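Local coordinates for protein enoyl-CoA hydratase (Mycobacterium smegmatis, PDB 3PE8) that probably catalyses the hydration of enoyl-CoA thioesters as a member of the crotonase family, and binds a zinc ion, at residues I116-E121 against E176-D181. Sequence-based numbering, arbitrary orientation. Where two conformers were deposited one is given.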
ATOM      1  N   ILE A 116       7.365 -22.565  -8.227  1.00  8.45           N
ATOM      2  CA  ILE A 116       8.090 -23.522  -7.370  1.00  8.03           C
ATOM      3  C   ILE A 116       9.398 -23.851  -8.101  1.00  8.33           C
ATOM      4  O   ILE A 116       9.369 -24.144  -9.284  1.00  9.20           O
ATOM      5  CB  ILE A 116       7.305 -24.859  -7.243  1.00  8.50           C
ATOM      6  CG1 ILE A 116       5.930 -24.644  -6.600  1.00 10.05           C
ATOM      7  CG2 ILE A 116       8.188 -25.903  -6.513  1.00  8.92           C
ATOM      8  CD1 ILE A 116       4.949 -25.897  -6.786  1.00  9.09           C
ATOM      9  N   LEU A 117      10.522 -23.783  -7.410  1.00  7.91           N
ATOM     10  CA  LEU A 117      11.807 -24.170  -7.998  1.00  8.12           C
ATOM     11  C   LEU A 117      12.368 -25.406  -7.308  1.00  8.80           C
ATOM     12  O   LEU A 117      12.297 -25.539  -6.062  1.00  9.63           O
ATOM     13  CB  LEU A 117      12.834 -23.045  -7.883  1.00  8.88           C
ATOM     14  CG  LEU A 117      12.560 -21.742  -8.639  1.00  9.05           C
ATOM     15  CD1 LEU A 117      13.724 -20.745  -8.519  1.00  9.65           C
ATOM     16  CD2 LEU A 117      12.301 -22.045 -10.133  1.00  8.27           C
ATOM     17  N   ILE A 118      12.943 -26.290  -8.120  1.00  8.59           N
ATOM     18  CA  ILE A 118      13.754 -27.402  -7.682  1.00  9.43           C
ATOM     19  C   ILE A 118      15.085 -27.275  -8.412  1.00  9.37           C
ATOM     20  O   ILE A 118      15.112 -26.924  -9.566  1.00  9.54           O
ATOM     21  CB  ILE A 118      13.095 -28.737  -8.043  1.00 10.36           C
ATOM     22  CG1 ILE A 118      11.723 -28.857  -7.355  1.00 14.11           C
ATOM     23  CG2 ILE A 118      14.026 -29.920  -7.658  1.00 13.23           C
ATOM     24  CD1 ILE A 118      10.833 -29.996  -7.974  1.00 17.92           C
ATOM     25  N   ALA A 119      16.199 -27.531  -7.726  1.00  9.69           N
ATOM     26  CA  ALA A 119      17.520 -27.338  -8.307  1.00 10.32           C
ATOM     27  C   ALA A 119      18.325 -28.608  -8.345  1.00 10.24           C
ATOM     28  O   ALA A 119      18.301 -29.377  -7.416  1.00 11.41           O
ATOM     29  CB  ALA A 119      18.326 -26.307  -7.508  1.00 10.95           C
ATOM     30  N   SER A 120      19.062 -28.789  -9.428  1.00  9.73           N
ATOM     31  CA  SER A 120      20.198 -29.693  -9.450  1.00 10.77           C
ATOM     32  C   SER A 120      21.296 -29.186  -8.499  1.00 11.17           C
ATOM     33  O   SER A 120      21.441 -27.964  -8.266  1.00 11.36           O
ATOM     34  CB  SER A 120      20.735 -29.744 -10.890  1.00 11.06           C
ATOM     35  OG  SER A 120      21.929 -30.454 -10.952  1.00 15.03           O
ATOM     36  N   GLU A 121      22.109 -30.132  -8.010  1.00 13.26           N
ATOM     37  CA  GLU A 121      23.310 -29.827  -7.264  0.70 14.72           C
ATOM     38  C   GLU A 121      24.215 -28.878  -8.088  1.00 15.73           C
ATOM     39  O   GLU A 121      24.990 -28.117  -7.522  1.00 17.38           O
ATOM     40  CB  GLU A 121      24.061 -31.131  -6.932  0.70 16.61           C
ATOM     41  CG  GLU A 121      24.536 -31.884  -8.200  0.70 19.94           C
ATOM     42  CD  GLU A 121      24.857 -33.364  -7.979  0.70 23.38           C
ATOM     43  OE1 GLU A 121      25.175 -33.758  -6.820  0.70 30.35           O
ATOM     44  OE2 GLU A 121      24.780 -34.150  -8.960  0.70 18.68           O
ATOM     45  N   GLU A 176      14.080 -27.534  -2.981  1.00 11.35           N
ATOM     46  CA  GLU A 176      14.688 -28.854  -2.983  1.00 11.75           C
ATOM     47  C   GLU A 176      15.918 -28.824  -3.884  1.00 11.06           C
ATOM     48  O   GLU A 176      15.906 -28.158  -4.919  1.00 10.20           O
ATOM     49  CB  GLU A 176      13.654 -29.871  -3.491  1.00 12.45           C
ATOM     50  CG  GLU A 176      14.054 -31.300  -3.404  1.00 15.11           C
ATOM     51  CD  GLU A 176      12.958 -32.279  -3.846  1.00 17.68           C
ATOM     52  OE1 GLU A 176      11.892 -31.871  -4.392  1.00 16.14           O
ATOM     53  OE2 GLU A 176      13.204 -33.508  -3.692  1.00 19.26           O
ATOM     54  N   VAL A 177      16.961 -29.537  -3.457  1.00 11.30           N
ATOM     55  CA  VAL A 177      18.177 -29.742  -4.239  1.00 10.53           C
ATOM     56  C   VAL A 177      18.375 -31.247  -4.350  1.00 11.14           C
ATOM     57  O   VAL A 177      18.347 -31.964  -3.334  1.00 11.56           O
ATOM     58  CB  VAL A 177      19.427 -29.114  -3.608  1.00  9.81           C
ATOM     59  CG1 VAL A 177      20.658 -29.487  -4.425  1.00 10.33           C
ATOM     60  CG2 VAL A 177      19.242 -27.600  -3.559  1.00 12.38           C
ATOM     61  N   VAL A 178      18.582 -31.703  -5.592  1.00 10.79           N
ATOM     62  CA  VAL A 178      18.751 -33.133  -5.897  1.00 11.58           C
ATOM     63  C   VAL A 178      19.959 -33.356  -6.797  1.00 11.35           C
ATOM     64  O   VAL A 178      20.457 -32.425  -7.434  1.00 11.94           O
ATOM     65  CB  VAL A 178      17.508 -33.734  -6.584  1.00 12.76           C
ATOM     66  CG1 VAL A 178      16.271 -33.620  -5.666  1.00 15.36           C
ATOM     67  CG2 VAL A 178      17.238 -33.056  -7.924  1.00 13.26           C
ATOM     68  N   ALA A 179      20.434 -34.603  -6.842  1.00 11.94           N
ATOM     69  CA  ALA A 179      21.494 -34.965  -7.750  1.00 12.95           C
ATOM     70  C   ALA A 179      21.091 -34.585  -9.169  1.00 12.62           C
ATOM     71  O   ALA A 179      19.927 -34.680  -9.563  1.00 12.85           O
ATOM     72  CB  ALA A 179      21.787 -36.515  -7.669  1.00 14.51           C
ATOM     73  N   HIS A 180      22.066 -34.221  -9.980  1.00 12.97           N
ATOM     74  CA  HIS A 180      21.744 -33.747 -11.312  1.00 12.98           C
ATOM     75  C   HIS A 180      20.889 -34.738 -12.102  1.00 13.26           C
ATOM     76  O   HIS A 180      19.911 -34.347 -12.776  1.00 13.32           O
ATOM     77  CB  HIS A 180      23.038 -33.468 -12.094  1.00 14.12           C
ATOM     78  CG  HIS A 180      22.790 -32.821 -13.415  1.00 14.28           C
ATOM     79  ND1 HIS A 180      22.439 -31.491 -13.524  1.00 17.11           N
ATOM     80  CD2 HIS A 180      22.779 -33.325 -14.673  1.00 15.52           C
ATOM     81  CE1 HIS A 180      22.243 -31.202 -14.799  1.00 15.71           C
ATOM     82  NE2 HIS A 180      22.454 -32.292 -15.521  1.00 16.77           N
ATOM     83  N   ASP A 181      21.225 -36.021 -12.036  1.00 14.50           N
ATOM     84  CA  ASP A 181      20.501 -36.963 -12.889  0.50 15.65           C
ATOM     85  C   ASP A 181      19.096 -37.296 -12.353  1.00 15.34           C
ATOM     86  O   ASP A 181      18.328 -37.984 -13.022  1.00 17.19           O
ATOM     87  CB  ASP A 181      21.344 -38.207 -13.175  0.50 16.60           C
ATOM     88  CG  ASP A 181      22.594 -37.902 -14.017  0.50 18.15           C
ATOM     89  OD1 ASP A 181      22.675 -36.874 -14.738  0.50 20.66           O
ATOM     90  OD2 ASP A 181      23.510 -38.735 -13.952  0.50 23.87           O
TER
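S120 and H180 meet side chain to side chain, S120 OG lying 2.8 Å from H180 ND1 in a hydrogen bond. The hydroxyl sits at the edge of the imidazole, in its plane. S120 OG also bonds to N122 N, and H180 NE2 reaches D63, so both ring nitrogens are engaged, which holds the rotation of the ring.

E121 was modelled in two conformers; the one described here makes a second side-chain contact. Its CB lies near V178 O. CG falls between the backbone N and the carbonyl carbon (chi1 63°), which turns the chain back toward 176-181. CG and CD pass close to H180 N, and CD and OE1 lie near A179 CA. OE2 then accepts H180 N at 2.9 Å, the N-H arriving from above the carboxylate plane. This bond may not always be made.

Between the two segments the backbones pair as parallel strands, A119 beside V177 and S120 beside V178. A119 N donates a hydrogen bond to E176 O at 2.9 Å. V178 N donates to A119 O, and E121 N to V178 O. I118 and E176 run side by side; E176 OE1 pairs with R155 of the second subunit and OE2 with R189.

Strand 177-178 is the edge strand of the crotonase-fold sheet within this chain, while 116-120 also bonds to 95-99. V177 packs on helix 165-171; V178 and I118 pack on helix 183-195.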